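PDB 2O56: putative mandelate racemase from Salmonella typhimurium, which is of unknown function but belongs to the enolase superfamily, binds magnesium and may act as a dehydratase (hydro-lyase). Local coordinates for residues M58-S63 with P394-K399; I102-W107 with D296-G301. One frame throughout, in Å; residues are numbered along the deposited sequence.

Contact 1: M58-S63 with P394-K399; sequences MAKDLS and PTITVK
Lys60 lays the aliphatic part of its side chain across Ile396 and Val398. The contact joins the helix 52-66 to the C-terminal strand 395-398, both part of the alpha+beta capping domain of the enolase fold. The helix and strand segments run almost parallel, 15° apart, with their axes 8.7 Å from each other.

No hydrogen bond links the two segments. The contact is carbon on carbon, apart from the carbonyl O of Lys60, which CG2 of Val398 touches. CD of Lys60 rests on CG2 of Ile396 at 3.8 Å, and CG of Lys60 meets the same methyl. The lysine chain crosses both branched residues at about a right angle. CG2 of Val398 is the branch that reaches Lys60, meeting its CG and lying 3.7 Å from its backbone O. The same CG2 touches CB of Ser63 at 3.9 Å.

The lysine leaves the helix with CG opposite its own N (chi1 -168°), then bends at chi3. Lys60 NZ and Asp61 OD1 both bond Ser53 OG of the second subunit, so this helix also serves the subunit interface.

The strand 395-398 is an outer strand of the four-stranded antiparallel sheet within the chain. Its backbone pairs with strand 6-13, Ile396 with Ile11 and Val398 with Val9. Residues alternate: Ile396 and Val398 face the helix, while Thr397 points away and bonds Asp10 OD1 through OG1.

Within the helix, the N-H and hydroxyl of Ser63 both bond Ala59 O. The hydroxyl bond fixes the rotation of the side chain, while CB faces Val398. Ala59 O accepts from Ser63 N at 2.9 Å and from Ser63 OG at 2.6 Å, and the two donors approach from opposite faces of the carbonyl plane.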
ATOM      1  N   MET A  58     -33.123   3.604  25.128  1.00 29.71           N
ATOM      2  CA  MET A  58     -31.729   4.079  25.091  1.00 24.94           C
ATOM      3  C   MET A  58     -31.629   5.494  25.655  1.00 23.80           C
ATOM      4  O   MET A  58     -30.799   5.757  26.524  1.00 28.02           O
ATOM      5  CB  MET A  58     -31.159   4.034  23.667  1.00 26.51           C
ATOM      6  CG  MET A  58     -29.612   4.121  23.577  1.00 20.85           C
ATOM      7  SD  MET A  58     -28.713   2.731  24.275  1.00 25.89           S
ATOM      8  CE  MET A  58     -28.069   3.425  25.798  1.00 19.95           C
ATOM      9  N   ALA A  59     -32.488   6.388  25.162  1.00 25.01           N
ATOM     10  CA  ALA A  59     -32.642   7.746  25.712  1.00 26.18           C
ATOM     11  C   ALA A  59     -32.921   7.743  27.193  1.00 26.97           C
ATOM     12  O   ALA A  59     -32.334   8.523  27.928  1.00 30.60           O
ATOM     13  CB  ALA A  59     -33.764   8.507  24.977  1.00 29.83           C
ATOM     14  N   LYS A  60     -33.814   6.855  27.629  1.00 33.12           N
ATOM     15  CA  LYS A  60     -34.094   6.629  29.062  1.00 25.73           C
ATOM     16  C   LYS A  60     -32.856   6.217  29.835  1.00 24.92           C
ATOM     17  O   LYS A  60     -32.541   6.802  30.866  1.00 29.17           O
ATOM     18  CB  LYS A  60     -35.197   5.557  29.213  1.00 29.25           C
ATOM     19  CG  LYS A  60     -35.800   5.414  30.583  1.00 32.46           C
ATOM     20  CD  LYS A  60     -36.631   4.149  30.678  1.00 36.94           C
ATOM     21  CE  LYS A  60     -35.958   3.089  31.521  1.00 45.68           C
ATOM     22  NZ  LYS A  60     -36.619   1.772  31.314  1.00 47.16           N
ATOM     23  N   ASP A  61     -32.148   5.202  29.355  1.00 30.88           N
ATOM     24  CA  ASP A  61     -30.936   4.726  30.051  1.00 25.66           C
ATOM     25  C   ASP A  61     -29.811   5.762  30.106  1.00 25.93           C
ATOM     26  O   ASP A  61     -29.150   5.914  31.149  1.00 29.22           O
ATOM     27  CB  ASP A  61     -30.417   3.428  29.430  1.00 31.97           C
ATOM     28  CG  ASP A  61     -31.261   2.216  29.799  1.00 41.54           C
ATOM     29  OD1 ASP A  61     -32.121   2.301  30.725  1.00 36.07           O
ATOM     30  OD2 ASP A  61     -31.059   1.173  29.145  1.00 32.87           O
ATOM     31  N   LEU A  62     -29.585   6.453  28.986  1.00 28.66           N
ATOM     32  CA  LEU A  62     -28.614   7.564  28.923  1.00 27.71           C
ATOM     33  C   LEU A  62     -28.996   8.736  29.847  1.00 33.57           C
ATOM     34  O   LEU A  62     -28.147   9.302  30.538  1.00 28.35           O
ATOM     35  CB  LEU A  62     -28.392   8.027  27.466  1.00 24.21           C
ATOM     36  CG  LEU A  62     -27.626   7.051  26.556  1.00 27.66           C
ATOM     37  CD1 LEU A  62     -27.658   7.425  25.073  1.00 21.65           C
ATOM     38  CD2 LEU A  62     -26.207   6.911  27.020  1.00 22.57           C
ATOM     39  N   SER A  63     -30.286   9.059  29.903  1.00 32.69           N
ATOM     40  CA  SER A  63     -30.771  10.129  30.772  1.00 29.32           C
ATOM     41  C   SER A  63     -30.405   9.935  32.236  1.00 31.23           C
ATOM     42  O   SER A  63     -30.031  10.901  32.902  1.00 33.83           O
ATOM     43  CB  SER A  63     -32.267  10.322  30.599  1.00 27.12           C
ATOM     44  OG  SER A  63     -32.537  10.742  29.266  1.00 32.32           O
ATOM     45  N   PRO A 394     -47.435   9.641  25.100  1.00 31.74           N
ATOM     46  CA  PRO A 394     -46.861   8.761  26.127  1.00 33.43           C
ATOM     47  C   PRO A 394     -45.394   9.110  26.482  1.00 37.46           C
ATOM     48  O   PRO A 394     -44.542   9.218  25.591  1.00 33.83           O
ATOM     49  CB  PRO A 394     -46.956   7.365  25.493  1.00 32.91           C
ATOM     50  CG  PRO A 394     -47.965   7.475  24.429  1.00 34.87           C
ATOM     51  CD  PRO A 394     -47.986   8.890  23.957  1.00 32.23           C
ATOM     52  N   THR A 395     -45.123   9.290  27.779  1.00 36.61           N
ATOM     53  CA  THR A 395     -43.902   9.945  28.251  1.00 37.48           C
ATOM     54  C   THR A 395     -43.273   9.188  29.439  1.00 42.75           C
ATOM     55  O   THR A 395     -43.964   8.821  30.389  1.00 40.73           O
ATOM     56  CB  THR A 395     -44.163  11.423  28.637  1.00 29.89           C
ATOM     57  OG1 THR A 395     -44.682  12.129  27.504  1.00 35.63           O
ATOM     58  CG2 THR A 395     -42.879  12.108  29.069  1.00 29.18           C
ATOM     59  N   ILE A 396     -41.968   8.941  29.360  1.00 31.55           N
ATOM     60  CA  ILE A 396     -41.204   8.424  30.480  1.00 33.31           C
ATOM     61  C   ILE A 396     -40.390   9.586  31.031  1.00 38.54           C
ATOM     62  O   ILE A 396     -39.749  10.310  30.274  1.00 41.90           O
ATOM     63  CB  ILE A 396     -40.248   7.282  30.035  1.00 37.78           C
ATOM     64  CG1 ILE A 396     -41.030   6.155  29.363  1.00 41.72           C
ATOM     65  CG2 ILE A 396     -39.418   6.746  31.226  1.00 34.96           C
ATOM     66  CD1 ILE A 396     -40.145   5.130  28.626  1.00 43.13           C
ATOM     67  N   THR A 397     -40.417   9.769  32.343  1.00 33.48           N
ATOM     68  CA  THR A 397     -39.646  10.826  32.962  1.00 31.04           C
ATOM     69  C   THR A 397     -38.554  10.202  33.803  1.00 39.75           C
ATOM     70  O   THR A 397     -38.824   9.365  34.669  1.00 43.86           O
ATOM     71  CB  THR A 397     -40.567  11.749  33.818  1.00 42.74           C
ATOM     72  OG1 THR A 397     -41.499  12.410  32.955  1.00 41.57           O
ATOM     73  CG2 THR A 397     -39.768  12.814  34.584  1.00 33.03           C
ATOM     74  N   VAL A 398     -37.311  10.593  33.542  1.00 37.52           N
ATOM     75  CA  VAL A 398     -36.196  10.106  34.346  1.00 35.36           C
ATOM     76  C   VAL A 398     -35.846  11.197  35.321  1.00 34.49           C
ATOM     77  O   VAL A 398     -35.711  12.349  34.932  1.00 36.60           O
ATOM     78  CB  VAL A 398     -34.935   9.747  33.484  1.00 34.00           C
ATOM     79  CG1 VAL A 398     -33.761   9.246  34.406  1.00 27.17           C
ATOM     80  CG2 VAL A 398     -35.292   8.678  32.450  1.00 29.34           C
ATOM     81  N   LYS A 399     -35.685  10.836  36.587  1.00 41.10           N
ATOM     82  CA  LYS A 399     -35.159  11.761  37.558  1.00 35.16           C
ATOM     83  C   LYS A 399     -34.518  11.003  38.710  1.00 40.99           C
ATOM     84  O   LYS A 399     -33.854  11.603  39.558  1.00 46.63           O
ATOM     85  CB  LYS A 399     -36.266  12.706  38.054  1.00 44.49           C
ATOM     86  CG  LYS A 399     -37.400  12.016  38.801  1.00 55.86           C
ATOM     87  CD  LYS A 399     -38.755  12.512  38.330  1.00 63.56           C
ATOM     88  CE  LYS A 399     -39.047  13.898  38.865  1.00 74.47           C
ATOM     89  NZ  LYS A 399     -40.504  14.151  38.958  1.00 85.98           N
TER

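Contact 2: I102-W107 with D296-G301; sequences IDIALW and DICTCG
Asp296 OD1 takes the backbone N-H of Cys298, whose sulfur packs on Ile104 across the contact. The bond is 2.8 Å long and meets OD1 nearly along the C-O axis, forming an Asx turn. Thr299 N adds a weak bond to the same oxygen. Asp296 O is gripped as well, by Cys300 N at 2.8 Å and Thr299 N at 3.2 Å.

The turn sets the backbone so that Ile297 and Cys298 present CG2 and SG to Ile104. CD1 of Ile104 reaches both Cys298 SG and Ile297 CG2, each at 3.8 Å. The extended chi2 of Ile104 (160°) carries CD1 to them, and the two isoleucines cross at about a right angle.

The segment 296-301 follows strand 292-293 of the modified TIM barrel, and helix 93-114 belongs to the capping domain. Asp296 OD2 bonds His323 ND1, consistent with the His-Asp dyad of the mandelate racemase group. The side chain of Cys298 is about 14 Å from the bound magnesium.

Asp103 CB approaches Gly301 O at 4.2 Å, and Trp78 NE1 bonds that oxygen. Thr304 OG1 bonds both Asp103 OD1 and Trp107 NE1.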
ATOM      1  N   ILE A 102     -30.372  13.676  23.064  1.00 25.38           N
ATOM      2  CA  ILE A 102     -29.881  14.320  24.281  1.00 22.69           C
ATOM      3  C   ILE A 102     -28.988  15.502  23.967  1.00 30.69           C
ATOM      4  O   ILE A 102     -29.159  16.584  24.538  1.00 26.90           O
ATOM      5  CB  ILE A 102     -29.153  13.305  25.160  1.00 17.99           C
ATOM      6  CG1 ILE A 102     -30.193  12.371  25.800  1.00 23.21           C
ATOM      7  CG2 ILE A 102     -28.325  13.983  26.246  1.00 27.20           C
ATOM      8  CD1 ILE A 102     -29.610  11.210  26.513  1.00 23.22           C
ATOM      9  N   ASP A 103     -28.062  15.302  23.034  1.00 27.57           N
ATOM     10  CA  ASP A 103     -27.089  16.318  22.687  1.00 26.52           C
ATOM     11  C   ASP A 103     -27.744  17.566  22.132  1.00 25.17           C
ATOM     12  O   ASP A 103     -27.360  18.673  22.508  1.00 23.46           O
ATOM     13  CB  ASP A 103     -26.089  15.780  21.656  1.00 29.15           C
ATOM     14  CG  ASP A 103     -24.988  16.775  21.354  1.00 30.66           C
ATOM     15  OD1 ASP A 103     -24.067  16.928  22.188  1.00 21.47           O
ATOM     16  OD2 ASP A 103     -25.067  17.424  20.290  1.00 26.34           O
ATOM     17  N   ILE A 104     -28.703  17.381  21.217  1.00 23.41           N
ATOM     18  CA  ILE A 104     -29.435  18.491  20.621  1.00 23.89           C
ATOM     19  C   ILE A 104     -30.136  19.317  21.715  1.00 23.25           C
ATOM     20  O   ILE A 104     -30.070  20.547  21.715  1.00 25.15           O
ATOM     21  CB  ILE A 104     -30.492  18.008  19.575  1.00 26.41           C
ATOM     22  CG1 ILE A 104     -29.825  17.412  18.331  1.00 24.64           C
ATOM     23  CG2 ILE A 104     -31.410  19.175  19.161  1.00 26.59           C
ATOM     24  CD1 ILE A 104     -30.734  16.517  17.537  1.00 24.07           C
ATOM     25  N   ALA A 105     -30.757  18.631  22.666  1.00 29.21           N
ATOM     26  CA  ALA A 105     -31.471  19.291  23.767  1.00 29.68           C
ATOM     27  C   ALA A 105     -30.526  20.079  24.680  1.00 32.18           C
ATOM     28  O   ALA A 105     -30.901  21.104  25.243  1.00 26.79           O
ATOM     29  CB  ALA A 105     -32.287  18.266  24.546  1.00 23.71           C
ATOM     30  N   LEU A 106     -29.279  19.635  24.768  1.00 25.90           N
ATOM     31  CA  LEU A 106     -28.249  20.391  25.465  1.00 24.52           C
ATOM     32  C   LEU A 106     -27.888  21.722  24.782  1.00 32.04           C
ATOM     33  O   LEU A 106     -27.681  22.741  25.451  1.00 26.28           O
ATOM     34  CB  LEU A 106     -26.998  19.524  25.679  1.00 24.74           C
ATOM     35  CG  LEU A 106     -27.141  18.278  26.563  1.00 31.37           C
ATOM     36  CD1 LEU A 106     -25.814  17.542  26.645  1.00 27.16           C
ATOM     37  CD2 LEU A 106     -27.624  18.612  27.963  1.00 26.36           C
ATOM     38  N   TRP A 107     -27.812  21.716  23.456  1.00 25.81           N
ATOM     39  CA  TRP A 107     -27.570  22.941  22.691  1.00 27.19           C
ATOM     40  C   TRP A 107     -28.782  23.884  22.686  1.00 25.09           C
ATOM     41  O   TRP A 107     -28.623  25.104  22.538  1.00 31.97           O
ATOM     42  CB  TRP A 107     -27.185  22.620  21.235  1.00 25.71           C
ATOM     43  CG  TRP A 107     -25.758  22.142  21.088  1.00 28.68           C
ATOM     44  CD1 TRP A 107     -25.292  20.862  21.265  1.00 30.68           C
ATOM     45  CD2 TRP A 107     -24.613  22.942  20.767  1.00 27.53           C
ATOM     46  NE1 TRP A 107     -23.928  20.821  21.069  1.00 25.28           N
ATOM     47  CE2 TRP A 107     -23.486  22.080  20.761  1.00 30.53           C
ATOM     48  CE3 TRP A 107     -24.423  24.305  20.502  1.00 37.08           C
ATOM     49  CZ2 TRP A 107     -22.198  22.534  20.481  1.00 22.95           C
ATOM     50  CZ3 TRP A 107     -23.133  24.759  20.221  1.00 30.90           C
ATOM     51  CH2 TRP A 107     -22.037  23.869  20.214  1.00 28.46           C
ATOM     52  N   ASP A 296     -27.315  12.591   9.566  1.00 21.87           N
ATOM     53  CA  ASP A 296     -28.560  13.053  10.177  1.00 24.31           C
ATOM     54  C   ASP A 296     -28.186  13.508  11.592  1.00 27.63           C
ATOM     55  O   ASP A 296     -27.620  12.736  12.346  1.00 26.57           O
ATOM     56  CB  ASP A 296     -29.531  11.856  10.205  1.00 25.40           C
ATOM     57  CG  ASP A 296     -30.932  12.214  10.723  1.00 32.65           C
ATOM     58  OD1 ASP A 296     -31.057  12.783  11.816  1.00 32.70           O
ATOM     59  OD2 ASP A 296     -31.925  11.875  10.047  1.00 38.06           O
ATOM     60  N   ILE A 297     -28.482  14.756  11.953  1.00 25.82           N
ATOM     61  CA  ILE A 297     -28.082  15.267  13.267  1.00 24.99           C
ATOM     62  C   ILE A 297     -28.766  14.474  14.387  1.00 26.64           C
ATOM     63  O   ILE A 297     -28.209  14.338  15.463  1.00 25.15           O
ATOM     64  CB  ILE A 297     -28.311  16.813  13.395  1.00 25.51           C
ATOM     65  CG1 ILE A 297     -27.348  17.569  12.480  1.00 28.95           C
ATOM     66  CG2 ILE A 297     -28.112  17.333  14.848  1.00 25.72           C
ATOM     67  CD1 ILE A 297     -27.844  18.957  12.061  1.00 24.79           C
ATOM     68  N   CYS A 298     -29.948  13.921  14.109  1.00 22.36           N
ATOM     69  CA  CYS A 298     -30.765  13.225  15.110  1.00 26.17           C
ATOM     70  C   CYS A 298     -30.422  11.743  15.221  1.00 30.39           C
ATOM     71  O   CYS A 298     -30.873  11.071  16.157  1.00 23.79           O
ATOM     72  CB  CYS A 298     -32.255  13.374  14.794  1.00 28.76           C
ATOM     73  SG  CYS A 298     -32.861  15.082  14.726  1.00 33.69           S
ATOM     74  N   THR A 299     -29.625  11.241  14.275  1.00 27.44           N
ATOM     75  CA  THR A 299     -29.155   9.825  14.298  1.00 20.32           C
ATOM     76  C   THR A 299     -27.645   9.702  14.502  1.00 28.93           C
ATOM     77  O   THR A 299     -27.188   8.795  15.183  1.00 25.65           O
ATOM     78  CB  THR A 299     -29.544   9.032  13.001  1.00 26.28           C
ATOM     79  OG1 THR A 299     -30.903   9.320  12.626  1.00 28.31           O
ATOM     80  CG2 THR A 299     -29.404   7.516  13.208  1.00 24.41           C
ATOM     81  N   CYS A 300     -26.864  10.595  13.898  1.00 22.67           N
ATOM     82  CA  CYS A 300     -25.445  10.315  13.704  1.00 22.74           C
ATOM     83  C   CYS A 300     -24.518  11.030  14.676  1.00 22.43           C
ATOM     84  O   CYS A 300     -23.292  11.068  14.472  1.00 23.14           O
ATOM     85  CB  CYS A 300     -25.048  10.583  12.260  1.00 24.45           C
ATOM     86  SG  CYS A 300     -26.125   9.670  11.097  1.00 24.48           S
ATOM     87  N   GLY A 301     -25.089  11.590  15.738  1.00 21.33           N
ATOM     88  CA  GLY A 301     -24.285  11.954  16.910  1.00 18.35           C
ATOM     89  C   GLY A 301     -24.688  13.248  17.595  1.00 21.08           C
ATOM     90  O   GLY A 301     -24.164  13.574  18.653  1.00 25.38           O
TER

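From the N terminus, the chain passes through three strands before it enters helix 52-66, the first helix. Contact 1 pairs this helix with the last strand, 395-398. That closes a loop of 330 residues. Helix 93-114 comes after helix 74-83, and contact 2 joins it to the loop 296-301, closing 188 residues. Both segments of contact 2 fall between those of contact 1, so the two loops nest and do not cross. Contact 1 returns the C-terminal end to the capping domain. Contact 2 seats that domain on the barrel. The centres lie 15 Å apart, and the two helices meet directly, with Leu62 CB 3.5 Å from Ile102 CD1.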